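Local coordinates for uncharacterized protein (Bacillus thuringiensis serovar kurstaki, PDB 4XE7), which is a bacterial actin-like protein of the ParM family that probably binds nucleotide and polymerises into filaments that segregate plasmid DNA, at residues S25-K30 with S406-N411; E34-P39 with A138-K143; I78-S81 with A86-R89; E201-V206 with A245-G250. All blocks are in the same frame, centred on the assembly; numbering follows the deposited sequence.

Contact 1 of 4, residues S25-K30 with S406-N411; sequences SFLNEK and SYLIAN
L408 lays its isopropyl end against the backbone of strand 21-27, its CD2 coming to rest 3.7 Å from the carbonyl O of S25. CG stands anti to the backbone N (chi1 172°), which carries both methyls off helix 402-418 toward the strand. CD2 lies over the peptide between S25 and F26, 3.8 Å from S25 C, and has S25 CB at 4.1 Å. CD1 lies against the side chain of L27, 4.1 Å from L27 CG, while L27 CD2 stands at 4.1 Å from L408 CD2. The two leucines meet at an oblique angle, methyl against methyl. L27 reaches the helix with the end of its side chain, and the ring of F26 turns to the other face of the strand, where it packs on L11 and I141. I33 of strand 33-45 also touches L408, L27 and S25. The contact thus joins the C-terminal helix to the N-terminal β-meander of an actin-like domain; the axes of strand 25-27 and helix 406-411 approach to 7.9 Å at 37°. The hydroxyl of S25 takes no part in the leucine packing: it bonds to S35 OG and S404 OG. With methyl groups against methyls and over the face of the S25-F26 peptide, the two segments are held by burial and shape, and polar pairing falls to other neighbours.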
loop_
_atom_site.group_PDB
_atom_site.type_symbol
_atom_site.label_atom_id
_atom_site.label_comp_id
_atom_site.label_asym_id
_atom_site.label_seq_id
_atom_site.Cartn_x
_atom_site.Cartn_y
_atom_site.Cartn_z
ATOM N N SER A 25 -0.943 1.594 -8.701
ATOM C CA SER A 25 0.181 2.447 -9.039
ATOM C C SER A 25 0.083 2.797 -10.523
ATOM O O SER A 25 -0.104 1.911 -11.350
ATOM C CB SER A 25 1.513 1.755 -8.728
ATOM O OG SER A 25 1.733 1.680 -7.330
ATOM N N PHE A 26 0.189 4.073 -10.877
ATOM C CA PHE A 26 0.098 4.421 -12.295
ATOM C C PHE A 26 1.078 5.517 -12.650
ATOM O O PHE A 26 1.669 6.146 -11.772
ATOM C CB PHE A 26 -1.330 4.850 -12.668
ATOM C CG PHE A 26 -1.782 6.118 -11.993
ATOM C CD1 PHE A 26 -1.776 7.329 -12.673
ATOM C CD2 PHE A 26 -2.209 6.100 -10.676
ATOM C CE1 PHE A 26 -2.198 8.510 -12.053
ATOM C CE2 PHE A 26 -2.625 7.279 -10.047
ATOM C CZ PHE A 26 -2.620 8.476 -10.740
ATOM N N LEU A 27 1.268 5.745 -13.942
ATOM C CA LEU A 27 2.127 6.840 -14.366
ATOM C C LEU A 27 1.278 8.084 -14.580
ATOM O O LEU A 27 0.298 8.069 -15.326
ATOM C CB LEU A 27 2.902 6.471 -15.627
ATOM C CG LEU A 27 3.904 5.332 -15.394
ATOM C CD1 LEU A 27 4.622 4.945 -16.690
ATOM C CD2 LEU A 27 4.929 5.736 -14.304
ATOM N N ASN A 28 1.632 9.161 -13.886
ATOM C CA ASN A 28 0.826 10.360 -13.971
ATOM C C ASN A 28 1.316 11.199 -15.148
ATOM O O ASN A 28 2.049 10.698 -16.010
ATOM C CB ASN A 28 0.851 11.135 -12.646
ATOM C CG ASN A 28 2.259 11.571 -12.230
ATOM O OD1 ASN A 28 3.177 11.648 -13.052
ATOM N ND2 ASN A 28 2.420 11.877 -10.940
ATOM N N GLU A 29 0.924 12.466 -15.218
ATOM C CA GLU A 29 1.290 13.235 -16.408
ATOM C C GLU A 29 2.772 13.633 -16.449
ATOM O O GLU A 29 3.321 13.887 -17.515
ATOM C CB GLU A 29 0.392 14.456 -16.532
ATOM C CG GLU A 29 -1.031 14.061 -16.895
ATOM C CD GLU A 29 -1.973 15.233 -16.891
ATOM O OE1 GLU A 29 -2.291 15.730 -15.787
ATOM O OE2 GLU A 29 -2.386 15.652 -17.993
ATOM N N LYS A 30 3.447 13.658 -15.308
ATOM C CA LYS A 30 4.882 13.932 -15.347
ATOM C C LYS A 30 5.670 12.629 -15.552
ATOM O O LYS A 30 6.890 12.619 -15.504
ATOM C CB LYS A 30 5.321 14.660 -14.078
ATOM C CG LYS A 30 4.410 15.833 -13.735
ATOM C CD LYS A 30 5.141 17.081 -13.283
ATOM C CE LYS A 30 5.121 17.224 -11.776
ATOM N NZ LYS A 30 5.844 16.095 -11.135
ATOM N N SER A 406 5.258 -3.167 -9.067
ATOM C CA SER A 406 5.811 -4.271 -9.864
ATOM C C SER A 406 4.943 -4.550 -11.085
ATOM O O SER A 406 5.447 -4.682 -12.198
ATOM C CB SER A 406 5.940 -5.550 -9.029
ATOM O OG SER A 406 6.841 -5.371 -7.949
ATOM N N TYR A 407 3.642 -4.670 -10.862
ATOM C CA TYR A 407 2.711 -4.821 -11.970
ATOM C C TYR A 407 2.886 -3.663 -12.958
ATOM O O TYR A 407 2.988 -3.881 -14.160
ATOM C CB TYR A 407 1.265 -4.897 -11.463
ATOM C CG TYR A 407 0.978 -6.079 -10.539
ATOM C CD1 TYR A 407 1.873 -7.142 -10.447
ATOM C CD2 TYR A 407 -0.174 -6.122 -9.754
ATOM C CE1 TYR A 407 1.630 -8.218 -9.619
ATOM C CE2 TYR A 407 -0.434 -7.217 -8.908
ATOM C CZ TYR A 407 0.479 -8.258 -8.857
ATOM O OH TYR A 407 0.276 -9.349 -8.040
ATOM N N LEU A 408 2.939 -2.428 -12.450
ATOM C CA LEU A 408 3.062 -1.259 -13.327
ATOM C C LEU A 408 4.320 -1.353 -14.209
ATOM O O LEU A 408 4.253 -1.161 -15.424
ATOM C CB LEU A 408 3.083 0.041 -12.503
ATOM C CG LEU A 408 3.398 1.353 -13.242
ATOM C CD1 LEU A 408 2.437 1.608 -14.410
ATOM C CD2 LEU A 408 3.396 2.546 -12.284
ATOM N N ILE A 409 5.465 -1.645 -13.598
ATOM C CA ILE A 409 6.711 -1.802 -14.359
ATOM C C ILE A 409 6.598 -2.916 -15.422
ATOM O O ILE A 409 7.035 -2.742 -16.566
ATOM C CB ILE A 409 7.898 -2.093 -13.416
ATOM C CG1 ILE A 409 8.157 -0.878 -12.516
ATOM C CG2 ILE A 409 9.168 -2.452 -14.198
ATOM C CD1 ILE A 409 8.834 -1.230 -11.205
ATOM N N ALA A 410 6.008 -4.048 -15.042
ATOM C CA ALA A 410 5.767 -5.140 -15.977
ATOM C C ALA A 410 4.888 -4.645 -17.113
ATOM O O ALA A 410 5.131 -4.954 -18.282
ATOM C CB ALA A 410 5.112 -6.337 -15.272
ATOM N N ASN A 411 3.876 -3.853 -16.766
ATOM C CA ASN A 411 2.970 -3.298 -17.770
ATOM C C ASN A 411 3.680 -2.361 -18.759
ATOM O O ASN A 411 3.430 -2.422 -19.957
ATOM C CB ASN A 411 1.817 -2.566 -17.085
ATOM C CG ASN A 411 0.563 -2.514 -17.950
ATOM O OD1 ASN A 411 0.533 -3.056 -19.060
ATOM N ND2 ASN A 411 -0.477 -1.863 -17.441
#

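Contact 2 of 4, residues E34-P39 with A138-K143; sequences ESFAIP and AARIGK
E34 begins the contact by sending its carboxylate to R140, the last helical residue of 123-140, so that strand 33-45 of the actin-like domain's mixed sheet is tied to the C-terminal end of a helix packed on its face. The side chain leaves with CG anti to the backbone N (chi1 -170°) and runs on extended. OE2 accepts a hydrogen bond from R140 NH1 at 3.0 Å, part of a salt bridge. The bond is bent, 140° at the hydrogen, and uses the anti lone pair of OE2, which lies tilted from the guanidinium plane; carboxylate and guanidinium planes stand 48° apart. The other oxygen, OE1, is taken by N28 ND2. S35 points its side chain away from the helix but joins through its backbone: its carbonyl O receives a bond from a water 2.6 Å away, and that water accepts from R140 NH1 at 2.9 Å. F36 comes next, its CD1 over one face of the guanidinium and the two planes inclined, with CD1 3.5 Å from NH1 and 3.7 Å from R140 CZ. The same ring reaches S133 and V136 farther back on the helix. R140 is extended from CG to NE, long enough to cross from helix to strand, and its NH2 goes to D69 and D67, so three carboxylates probably balance its charge. Beyond R140 the helix closes in a Schellman motif, G142 at positive phi, with G142 N bonded to A139 O and K143 N to A138 O, the latter at 3.0 Å.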
loop_
_atom_site.group_PDB
_atom_site.type_symbol
_atom_site.label_atom_id
_atom_site.label_comp_id
_atom_site.label_asym_id
_atom_site.label_seq_id
_atom_site.Cartn_x
_atom_site.Cartn_y
_atom_site.Cartn_z
ATOM N N GLU A 34 2.502 7.199 -9.405
ATOM C CA GLU A 34 1.569 7.730 -8.416
ATOM C C GLU A 34 0.710 6.582 -7.860
ATOM O O GLU A 34 0.234 5.737 -8.612
ATOM C CB GLU A 34 0.699 8.822 -9.055
ATOM C CG GLU A 34 -0.144 9.614 -8.090
ATOM C CD GLU A 34 -0.610 10.944 -8.677
ATOM O OE1 GLU A 34 0.210 11.622 -9.329
ATOM O OE2 GLU A 34 -1.797 11.296 -8.514
ATOM N N SER A 35 0.532 6.537 -6.546
ATOM C CA SER A 35 -0.175 5.422 -5.911
ATOM C C SER A 35 -1.169 5.873 -4.864
ATOM O O SER A 35 -0.940 6.869 -4.147
ATOM C CB SER A 35 0.808 4.458 -5.246
ATOM O OG SER A 35 1.697 3.907 -6.193
ATOM N N PHE A 36 -2.274 5.135 -4.784
ATOM C CA PHE A 36 -3.200 5.252 -3.663
ATOM C C PHE A 36 -3.908 3.919 -3.421
ATOM O O PHE A 36 -3.798 2.976 -4.220
ATOM C CB PHE A 36 -4.215 6.375 -3.892
ATOM C CG PHE A 36 -5.073 6.198 -5.120
ATOM C CD1 PHE A 36 -4.702 6.772 -6.329
ATOM C CD2 PHE A 36 -6.259 5.469 -5.059
ATOM C CE1 PHE A 36 -5.490 6.617 -7.460
ATOM C CE2 PHE A 36 -7.070 5.323 -6.186
ATOM C CZ PHE A 36 -6.668 5.887 -7.392
ATOM N N ALA A 37 -4.619 3.848 -2.303
ATOM C CA ALA A 37 -5.337 2.653 -1.897
ATOM C C ALA A 37 -6.801 2.985 -1.632
ATOM O O ALA A 37 -7.118 3.999 -1.013
ATOM C CB ALA A 37 -4.718 2.059 -0.665
ATOM N N ILE A 38 -7.691 2.121 -2.094
ATOM C CA ILE A 38 -9.104 2.251 -1.767
ATOM C C ILE A 38 -9.506 1.046 -0.932
ATOM O O ILE A 38 -9.383 -0.088 -1.387
ATOM C CB ILE A 38 -9.978 2.346 -3.033
ATOM C CG1 ILE A 38 -9.556 3.559 -3.872
ATOM C CG2 ILE A 38 -11.454 2.468 -2.658
ATOM C CD1 ILE A 38 -10.414 3.803 -5.136
ATOM N N PRO A 39 -9.976 1.280 0.304
ATOM C CA PRO A 39 -10.359 0.121 1.116
ATOM C C PRO A 39 -11.493 -0.675 0.448
ATOM O O PRO A 39 -12.404 -0.119 -0.198
ATOM C CB PRO A 39 -10.816 0.739 2.444
ATOM C CG PRO A 39 -10.279 2.153 2.439
ATOM C CD PRO A 39 -10.210 2.560 1.001
ATOM N N ALA A 138 -7.758 8.066 -13.797
ATOM C CA ALA A 138 -8.048 8.639 -15.103
ATOM C C ALA A 138 -8.486 10.097 -14.922
ATOM O O ALA A 138 -8.057 10.983 -15.672
ATOM C CB ALA A 138 -9.103 7.821 -15.831
ATOM N N ALA A 139 -9.309 10.339 -13.902
ATOM C CA ALA A 139 -9.712 11.690 -13.531
ATOM C C ALA A 139 -8.491 12.554 -13.185
ATOM O O ALA A 139 -8.391 13.680 -13.657
ATOM C CB ALA A 139 -10.686 11.657 -12.360
ATOM N N ARG A 140 -7.565 12.013 -12.385
ATOM C CA ARG A 140 -6.364 12.746 -11.974
ATOM C C ARG A 140 -5.503 13.207 -13.141
ATOM O O ARG A 140 -4.871 14.248 -13.078
ATOM C CB ARG A 140 -5.506 11.890 -11.044
ATOM C CG ARG A 140 -6.099 11.696 -9.671
ATOM C CD ARG A 140 -5.137 10.944 -8.767
ATOM N NE ARG A 140 -5.690 10.841 -7.427
ATOM C CZ ARG A 140 -4.996 10.449 -6.372
ATOM N NH1 ARG A 140 -3.723 10.103 -6.522
ATOM N NH2 ARG A 140 -5.583 10.386 -5.180
ATOM N N ILE A 141 -5.460 12.423 -14.205
ATOM C CA ILE A 141 -4.611 12.775 -15.317
ATOM C C ILE A 141 -5.430 13.413 -16.437
ATOM O O ILE A 141 -4.961 13.570 -17.561
ATOM C CB ILE A 141 -3.821 11.548 -15.805
ATOM C CG1 ILE A 141 -4.715 10.556 -16.543
ATOM C CG2 ILE A 141 -3.171 10.859 -14.615
ATOM C CD1 ILE A 141 -3.961 9.339 -17.029
ATOM N N GLY A 142 -6.654 13.813 -16.105
ATOM C CA GLY A 142 -7.481 14.600 -16.995
ATOM C C GLY A 142 -7.982 13.921 -18.252
ATOM O O GLY A 142 -8.101 14.563 -19.294
ATOM N N LYS A 143 -8.291 12.632 -18.164
ATOM C CA LYS A 143 -8.728 11.880 -19.334
ATOM C C LYS A 143 -10.040 11.154 -19.077
ATOM O O LYS A 143 -10.141 10.342 -18.147
ATOM C CB LYS A 143 -7.668 10.855 -19.754
ATOM C CG LYS A 143 -6.297 11.416 -20.165
ATOM C CD LYS A 143 -5.348 10.225 -20.400
ATOM C CE LYS A 143 -3.881 10.646 -20.501
ATOM N NZ LYS A 143 -3.598 11.317 -21.799
HETATM O O HOH W 1 -1.815 9.344 -4.431
#

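Contact 3 of 4, residues I78-S81 with A86-R89; sequences ISNS and ARSR
The carbonyl O of S79 accepts a hydrogen bond from R87 NH1 at 3.3 Å. The bond is nearly straight, 172° at the hydrogen, and the oxygen lies at the edge of the guanidinium, almost in its plane, while NH1 is tilted from the carbonyl plane. R87 also leans its aliphatic part on the same oxygen: CD is 3.2 Å from S79 O. The chain turns at chi3 (53°), and this bend curls the guanidinium back round the carbonyl instead of letting it run straight past. After strand 73-79 the backbone turns through N80 and S81 and soon enters the short helix 84-88, so the contact closes a compact strand-turn-helix connection, about 27 Å from the centre of the chain to the centre of the contact. The turn has its own lock: S79 OG accepts from S81 N at 3.0 Å, an ST turn, and this hydroxyl is also bonded to H175 of strand 173-179. N80 follows with its CA 3.6 Å from R87 NH1; its amide lies across the guanidinium, their planes 80° apart, with OD1 3.8 Å from NH1. At the other end of the contact, I78 sets its terminal CD1 3.6 Å from R87 O, an oxygen that also accepts from R76 NE.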
loop_
_atom_site.group_PDB
_atom_site.type_symbol
_atom_site.label_atom_id
_atom_site.label_comp_id
_atom_site.label_asym_id
_atom_site.label_seq_id
_atom_site.Cartn_x
_atom_site.Cartn_y
_atom_site.Cartn_z
ATOM N N ILE A 78 -21.186 1.022 -14.764
ATOM C CA ILE A 78 -21.772 0.193 -15.817
ATOM C C ILE A 78 -20.737 -0.743 -16.436
ATOM O O ILE A 78 -19.845 -0.295 -17.154
ATOM C CB ILE A 78 -22.369 1.061 -16.939
ATOM C CG1 ILE A 78 -23.192 2.204 -16.341
ATOM C CG2 ILE A 78 -23.196 0.210 -17.903
ATOM C CD1 ILE A 78 -24.377 1.736 -15.559
ATOM N N SER A 79 -20.869 -2.037 -16.172
ATOM C CA SER A 79 -19.894 -3.020 -16.614
ATOM C C SER A 79 -20.523 -4.406 -16.722
ATOM O O SER A 79 -21.308 -4.798 -15.860
ATOM C CB SER A 79 -18.700 -3.052 -15.637
ATOM O OG SER A 79 -17.843 -4.163 -15.871
ATOM N N ASN A 80 -20.165 -5.156 -17.763
ATOM C CA ASN A 80 -20.614 -6.550 -17.874
ATOM C C ASN A 80 -19.850 -7.501 -16.948
ATOM O O ASN A 80 -20.221 -8.666 -16.809
ATOM C CB ASN A 80 -20.516 -7.035 -19.323
ATOM C CG ASN A 80 -21.450 -6.279 -20.245
ATOM O OD1 ASN A 80 -22.537 -5.848 -19.840
ATOM N ND2 ASN A 80 -21.032 -6.108 -21.489
ATOM N N SER A 81 -18.809 -6.990 -16.290
ATOM C CA SER A 81 -18.143 -7.726 -15.220
ATOM C C SER A 81 -19.014 -7.802 -13.962
ATOM O O SER A 81 -18.838 -8.693 -13.139
ATOM C CB SER A 81 -16.800 -7.064 -14.872
ATOM O OG SER A 81 -16.090 -6.776 -16.059
ATOM N N ALA A 86 -26.054 -5.130 -9.408
ATOM C CA ALA A 86 -24.978 -4.230 -9.012
ATOM C C ALA A 86 -24.808 -3.173 -10.086
ATOM O O ALA A 86 -24.590 -1.995 -9.795
ATOM C CB ALA A 86 -23.671 -5.000 -8.790
ATOM N N ARG A 87 -24.926 -3.617 -11.331
ATOM C CA ARG A 87 -24.769 -2.755 -12.495
ATOM C C ARG A 87 -25.847 -1.657 -12.545
ATOM O O ARG A 87 -25.601 -0.560 -13.063
ATOM C CB ARG A 87 -24.786 -3.625 -13.761
ATOM C CG ARG A 87 -24.540 -2.908 -15.063
ATOM C CD ARG A 87 -24.314 -3.897 -16.210
ATOM N NE ARG A 87 -25.376 -4.893 -16.333
ATOM C CZ ARG A 87 -25.166 -6.204 -16.429
ATOM N NH1 ARG A 87 -23.934 -6.686 -16.411
ATOM N NH2 ARG A 87 -26.190 -7.038 -16.537
ATOM N N SER A 88 -27.024 -1.950 -11.979
ATOM C CA SER A 88 -28.173 -1.029 -11.989
ATOM C C SER A 88 -28.105 0.070 -10.915
ATOM O O SER A 88 -28.759 1.105 -11.042
ATOM C CB SER A 88 -29.483 -1.805 -11.793
ATOM O OG SER A 88 -29.710 -1.995 -10.402
ATOM N N ARG A 89 -27.322 -0.183 -9.866
ATOM C CA ARG A 89 -27.268 0.639 -8.659
ATOM C C ARG A 89 -26.015 1.475 -8.561
ATOM O O ARG A 89 -24.956 1.094 -9.071
ATOM C CB ARG A 89 -27.304 -0.236 -7.412
ATOM C CG ARG A 89 -28.495 -1.088 -7.314
ATOM C CD ARG A 89 -28.353 -2.095 -6.200
ATOM N NE ARG A 89 -29.607 -2.821 -6.122
ATOM C CZ ARG A 89 -30.713 -2.304 -5.617
ATOM N NH1 ARG A 89 -30.709 -1.065 -5.130
ATOM N NH2 ARG A 89 -31.825 -3.024 -5.590
#

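Contact 4 of 4, residues E201-V206 with A245-G250; sequences EGVSSV and AFFEDG
F247 points its CB from strand 242-248 toward the loop before helix 205-210, and that carbon meets V203 CG2 at 3.8 Å. CG lies anti to the carbonyl carbon (chi1 -60°), and from there the ring runs alongside V203, the two side chains passing in opposite directions. CG and CD1 come next, CD1 being 3.7 Å from V203 CB. This β-carbon sits over the ring face, 4.0 Å from the centroid and 26° off the normal, a CH-π contact. Farther out, CE1 reaches the backbone, with V203 N above the same ring at 3.5 Å, offset toward the rim. The tip, CZ, finishes 3.6 Å from G202 C. The surface that the ring meets is a type I β-turn, G202 to S205, closed by S205 N bonding to G202 O and leading into helix 205-210. Strand 242-248 belongs to the five-stranded sheet of the chain, so an aromatic side chain of that sheet packs against the turn. G202, which has no side chain, lets the ring approach the backbone closely; its phi of 99° is one glycine readily adopts. F247 also packs on I234 and L252, and V203 touches Y232. V203 CG1 reaches on past the ring to G250 O, 4.2 Å away.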
loop_
_atom_site.group_PDB
_atom_site.type_symbol
_atom_site.label_atom_id
_atom_site.label_comp_id
_atom_site.label_asym_id
_atom_site.label_seq_id
_atom_site.Cartn_x
_atom_site.Cartn_y
_atom_site.Cartn_z
ATOM N N GLU A 201 2.157 -12.955 -8.038
ATOM C CA GLU A 201 2.084 -12.158 -6.813
ATOM C C GLU A 201 3.164 -12.663 -5.861
ATOM O O GLU A 201 3.432 -13.857 -5.804
ATOM C CB GLU A 201 0.695 -12.238 -6.166
ATOM C CG GLU A 201 0.422 -11.132 -5.149
ATOM C CD GLU A 201 -0.909 -11.296 -4.430
ATOM O OE1 GLU A 201 -1.127 -12.362 -3.818
ATOM O OE2 GLU A 201 -1.737 -10.359 -4.475
ATOM N N GLY A 202 3.801 -11.761 -5.132
ATOM C CA GLY A 202 4.886 -12.166 -4.257
ATOM C C GLY A 202 6.255 -11.921 -4.861
ATOM O O GLY A 202 6.860 -10.876 -4.628
ATOM N N VAL A 203 6.749 -12.860 -5.660
ATOM C CA VAL A 203 8.106 -12.699 -6.178
ATOM C C VAL A 203 8.203 -11.574 -7.221
ATOM O O VAL A 203 9.303 -11.101 -7.517
ATOM C CB VAL A 203 8.651 -14.011 -6.777
ATOM C CG1 VAL A 203 8.107 -14.238 -8.183
ATOM C CG2 VAL A 203 10.187 -13.995 -6.770
ATOM N N SER A 204 7.062 -11.125 -7.754
ATOM C CA SER A 204 7.047 -9.966 -8.656
ATOM C C SER A 204 7.609 -8.731 -7.987
ATOM O O SER A 204 8.129 -7.847 -8.655
ATOM C CB SER A 204 5.631 -9.632 -9.145
ATOM O OG SER A 204 5.063 -10.698 -9.867
ATOM N N SER A 205 7.476 -8.671 -6.664
ATOM C CA SER A 205 7.847 -7.496 -5.898
ATOM C C SER A 205 9.319 -7.144 -6.055
ATOM O O SER A 205 9.729 -6.012 -5.777
ATOM C CB SER A 205 7.500 -7.698 -4.426
ATOM O OG SER A 205 6.100 -7.873 -4.273
ATOM N N VAL A 206 10.089 -8.124 -6.522
ATOM C CA VAL A 206 11.477 -7.955 -6.902
ATOM C C VAL A 206 11.642 -6.838 -7.930
ATOM O O VAL A 206 12.584 -6.042 -7.848
ATOM C CB VAL A 206 12.044 -9.287 -7.476
ATOM C CG1 VAL A 206 13.364 -9.068 -8.193
ATOM C CG2 VAL A 206 12.213 -10.308 -6.371
ATOM N N ALA A 245 8.848 -14.795 3.753
ATOM C CA ALA A 245 8.544 -15.535 2.531
ATOM C C ALA A 245 9.820 -15.951 1.816
ATOM O O ALA A 245 10.767 -15.169 1.726
ATOM C CB ALA A 245 7.660 -14.688 1.593
ATOM N N PHE A 246 9.849 -17.182 1.310
ATOM C CA PHE A 246 11.000 -17.639 0.539
ATOM C C PHE A 246 10.573 -18.080 -0.849
ATOM O O PHE A 246 9.687 -18.924 -1.009
ATOM C CB PHE A 246 11.721 -18.758 1.270
ATOM C CG PHE A 246 12.904 -19.312 0.526
ATOM C CD1 PHE A 246 13.880 -18.472 0.013
ATOM C CD2 PHE A 246 13.057 -20.681 0.379
ATOM C CE1 PHE A 246 14.973 -18.987 -0.644
ATOM C CE2 PHE A 246 14.154 -21.209 -0.284
ATOM C CZ PHE A 246 15.114 -20.352 -0.795
ATOM N N PHE A 247 11.198 -17.486 -1.855
ATOM C CA PHE A 247 10.875 -17.782 -3.250
ATOM C C PHE A 247 12.055 -18.444 -3.949
ATOM O O PHE A 247 13.174 -17.919 -3.946
ATOM C CB PHE A 247 10.485 -16.504 -3.997
ATOM C CG PHE A 247 9.285 -15.798 -3.431
ATOM C CD1 PHE A 247 8.002 -16.135 -3.848
ATOM C CD2 PHE A 247 9.437 -14.777 -2.501
ATOM C CE1 PHE A 247 6.891 -15.471 -3.332
ATOM C CE2 PHE A 247 8.333 -14.114 -1.979
ATOM C CZ PHE A 247 7.058 -14.455 -2.398
ATOM N N GLU A 248 11.794 -19.599 -4.552
ATOM C CA GLU A 248 12.808 -20.387 -5.230
ATOM C C GLU A 248 12.273 -20.740 -6.602
ATOM O O GLU A 248 11.152 -21.236 -6.712
ATOM C CB GLU A 248 13.128 -21.651 -4.427
ATOM C CG GLU A 248 14.574 -22.103 -4.458
ATOM C CD GLU A 248 14.859 -23.222 -3.455
ATOM O OE1 GLU A 248 13.926 -23.648 -2.732
ATOM O OE2 GLU A 248 16.024 -23.668 -3.384
ATOM N N ASP A 249 13.057 -20.464 -7.640
ATOM C CA ASP A 249 12.647 -20.761 -9.004
ATOM C C ASP A 249 11.294 -20.130 -9.322
ATOM O O ASP A 249 10.450 -20.742 -9.977
ATOM C CB ASP A 249 12.595 -22.278 -9.223
ATOM C CG ASP A 249 13.959 -22.933 -9.091
ATOM O OD1 ASP A 249 14.909 -22.460 -9.753
ATOM O OD2 ASP A 249 14.086 -23.904 -8.312
ATOM N N GLY A 250 11.084 -18.912 -8.831
ATOM C CA GLY A 250 9.873 -18.166 -9.129
ATOM C C GLY A 250 8.607 -18.659 -8.455
ATOM O O GLY A 250 7.502 -18.300 -8.862
#

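In the fold
Contact 1 is fully buried; contacts 2, 3 and 4 are only partly so, and contact 3 lies farthest out from the centre of the chain. Contacts 1, 2 and 3 share the eight-stranded sheet, whereas 245-250 of contact 4 belongs to the five-stranded one. Contacts 1 and 2 touch directly, since strands 21-27 and 33-45 are neighbours: F26 pairs with E34, and S25 with S35. Helix 402-418 carries contact 1 toward contact 4, S406 meeting S204 and Y407 meeting E201. Chemistry follows place: aliphatic packing in contact 1, aromatic in contact 4, and arginine-based polar bonds in contacts 2 and 3.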